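Local coordinates for regulatory protein RecX (Lactobacillus reuteri, PDB 3D5L), which probably modulates the activity of the recombinase RecA, as a member of the RecX family of regulatory proteins, at residues L167-R172 against Q183-G188. Numbering follows the deposited sequence.
Sequences LKLFRR and QKVQQG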
loop_
_atom_site.group_PDB
_atom_site.type_symbol
_atom_site.label_atom_id
_atom_site.label_comp_id
_atom_site.label_asym_id
_atom_site.label_seq_id
_atom_site.Cartn_x
_atom_site.Cartn_y
_atom_site.Cartn_z
ATOM N N LEU A 167 -31.217 12.767 -3.883
ATOM C CA LEU A 167 -32.543 12.223 -3.635
ATOM C C LEU A 167 -32.605 11.688 -2.224
ATOM O O LEU A 167 -33.637 11.750 -1.563
ATOM C CB LEU A 167 -32.868 11.098 -4.624
ATOM C CG LEU A 167 -33.076 11.501 -6.088
ATOM C CD1 LEU A 167 -33.572 10.286 -6.872
ATOM C CD2 LEU A 167 -34.092 12.647 -6.179
ATOM N N LYS A 168 -31.482 11.150 -1.777
ATOM C CA LYS A 168 -31.366 10.595 -0.443
ATOM C C LYS A 168 -31.296 11.743 0.568
ATOM O O LYS A 168 -31.798 11.618 1.685
ATOM C CB LYS A 168 -30.118 9.707 -0.378
ATOM C CG LYS A 168 -29.721 9.207 0.995
ATOM C CD LYS A 168 -28.629 8.146 0.857
ATOM C CE LYS A 168 -27.880 7.902 2.158
ATOM N NZ LYS A 168 -26.947 9.016 2.505
ATOM N N LEU A 169 -30.685 12.861 0.173
ATOM C CA LEU A 169 -30.587 14.023 1.055
ATOM C C LEU A 169 -31.936 14.747 1.115
ATOM O O LEU A 169 -32.319 15.264 2.159
ATOM C CB LEU A 169 -29.494 14.996 0.573
ATOM C CG LEU A 169 -28.060 14.447 0.556
ATOM C CD1 LEU A 169 -27.103 15.518 0.065
ATOM C CD2 LEU A 169 -27.650 13.989 1.947
ATOM N N PHE A 170 -32.655 14.771 -0.004
ATOM C CA PHE A 170 -33.953 15.433 -0.054
ATOM C C PHE A 170 -34.987 14.688 0.779
ATOM O O PHE A 170 -35.930 15.293 1.307
ATOM C CB PHE A 170 -34.435 15.566 -1.500
ATOM C CG PHE A 170 -34.270 16.949 -2.060
ATOM C CD1 PHE A 170 -35.025 18.008 -1.566
ATOM C CD2 PHE A 170 -33.344 17.203 -3.064
ATOM C CE1 PHE A 170 -34.860 19.299 -2.059
ATOM C CE2 PHE A 170 -33.167 18.500 -3.570
ATOM C CZ PHE A 170 -33.925 19.546 -3.065
ATOM N N ARG A 171 -34.792 13.380 0.897
ATOM C CA ARG A 171 -35.674 12.533 1.681
ATOM C C ARG A 171 -35.269 12.613 3.153
ATOM O O ARG A 171 -36.115 12.621 4.047
ATOM C CB ARG A 171 -35.588 11.086 1.182
ATOM C CG ARG A 171 -36.343 10.092 2.039
ATOM C CD ARG A 171 -36.654 8.825 1.258
ATOM N NE ARG A 171 -37.298 7.811 2.090
ATOM C CZ ARG A 171 -36.694 7.164 3.084
ATOM N NH1 ARG A 171 -35.422 7.421 3.376
ATOM N NH2 ARG A 171 -37.362 6.258 3.786
ATOM N N ARG A 172 -33.966 12.695 3.393
ATOM C CA ARG A 172 -33.445 12.783 4.745
ATOM C C ARG A 172 -33.808 14.105 5.432
ATOM O O ARG A 172 -33.969 14.137 6.646
ATOM C CB ARG A 172 -31.924 12.613 4.734
ATOM C CG ARG A 172 -31.279 12.741 6.106
ATOM C CD ARG A 172 -29.759 12.709 6.028
ATOM N NE ARG A 172 -29.256 11.435 5.520
ATOM C CZ ARG A 172 -27.963 11.136 5.396
ATOM N NH1 ARG A 172 -27.037 12.024 5.746
ATOM N NH2 ARG A 172 -27.594 9.952 4.914
ATOM N N GLN A 183 -30.776 24.133 0.331
ATOM C CA GLN A 183 -29.415 24.505 0.725
ATOM C C GLN A 183 -28.681 23.332 1.370
ATOM O O GLN A 183 -27.510 23.091 1.086
ATOM C CB GLN A 183 -29.426 25.680 1.709
ATOM C CG GLN A 183 -30.124 26.936 1.215
ATOM C CD GLN A 183 -29.934 28.110 2.166
ATOM O OE1 GLN A 183 -29.106 28.992 1.924
ATOM N NE2 GLN A 183 -30.689 28.117 3.267
ATOM N N LYS A 184 -29.374 22.618 2.249
ATOM C CA LYS A 184 -28.808 21.466 2.947
ATOM C C LYS A 184 -28.325 20.413 1.935
ATOM O O LYS A 184 -27.326 19.728 2.158
ATOM C CB LYS A 184 -29.872 20.853 3.866
ATOM C CG LYS A 184 -29.319 19.958 4.947
ATOM C CD LYS A 184 -28.492 20.757 5.934
ATOM C CE LYS A 184 -27.801 19.844 6.944
ATOM N NZ LYS A 184 -27.042 20.646 7.945
ATOM N N VAL A 185 -29.054 20.284 0.831
ATOM C CA VAL A 185 -28.698 19.332 -0.211
ATOM C C VAL A 185 -27.504 19.854 -1.017
ATOM O O VAL A 185 -26.622 19.084 -1.383
ATOM C CB VAL A 185 -29.888 19.083 -1.168
ATOM C CG1 VAL A 185 -29.450 18.202 -2.309
ATOM C CG2 VAL A 185 -31.055 18.436 -0.409
ATOM N N GLN A 186 -27.484 21.159 -1.291
ATOM C CA GLN A 186 -26.390 21.779 -2.036
ATOM C C GLN A 186 -25.113 21.613 -1.232
ATOM O O GLN A 186 -24.102 21.148 -1.737
ATOM C CB GLN A 186 -26.612 23.279 -2.223
ATOM C CG GLN A 186 -27.850 23.699 -2.981
ATOM C CD GLN A 186 -27.913 25.212 -3.144
ATOM O OE1 GLN A 186 -27.170 25.799 -3.939
ATOM N NE2 GLN A 186 -28.790 25.854 -2.373
ATOM N N GLN A 187 -25.172 22.023 0.028
ATOM C CA GLN A 187 -24.029 21.925 0.915
ATOM C C GLN A 187 -23.592 20.472 1.097
ATOM O O GLN A 187 -22.394 20.178 1.126
ATOM C CB GLN A 187 -24.368 22.565 2.263
ATOM C CG GLN A 187 -24.386 24.096 2.212
ATOM C CD GLN A 187 -25.002 24.741 3.456
ATOM O OE1 GLN A 187 -24.660 24.392 4.589
ATOM N NE2 GLN A 187 -25.908 25.690 3.243
ATOM N N GLY A 188 -24.559 19.567 1.214
ATOM C CA GLY A 188 -24.231 18.165 1.385
ATOM C C GLY A 188 -23.418 17.634 0.214
ATOM O O GLY A 188 -22.441 16.910 0.399
#
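Val-185 reaches across from one helix to lie between two residues of the other, Leu-169 and Phe-170, and its CG2 methyl touches both. Over the phenyl ring of Phe-170 this methyl sits above the face, close to the centre and leaning slightly toward CD2 and CE2, 3.7 Å from CG2 to the ring centroid and 12° off the ring normal, a textbook CH-pi contact. The second methyl, CG1, lies nearer the rim at the CD2-CE2 bond, 3.9 Å from Phe-170 CE2. What turns the methyls this way is the first torsion of Val-185, with CG1 anti to the backbone N (chi1 174°) and CG2 anti to the carbonyl carbon. CG2 also meets the base of the Leu-169 side chain, 3.9 Å from its CB. Further out, Leu-169 extends past the valine, so that CD1 lies 3.9 Å from Val-185 O and 4.1 Å from Gly-188 CA. There the leucine packs directly on the backbone at Gly-188, which has no side chain to come between. Both segments belong to the third three-helix domain of RecX, a family unit related to helix-turn-helix folds, and the contact joins its helices 155-172 and 178-191. The two segments, 167-172 and 183-188, run roughly antiparallel, their axes at 140° and 9.3 Å apart at closest approach, and no hydrogen bond links them. Replacing Phe-170 with an alanine would probably strip the Val-185 methyls of their aromatic cover and open a gap along this side of the interface. Beyond the two segments, Leu-169 also packs on Leu-189 and Phe-170 on Glu-182, while Arg-181 NH2 hydrogen-bonds to Phe-170 O, tying the end of the first helix to the second by a polar link as well.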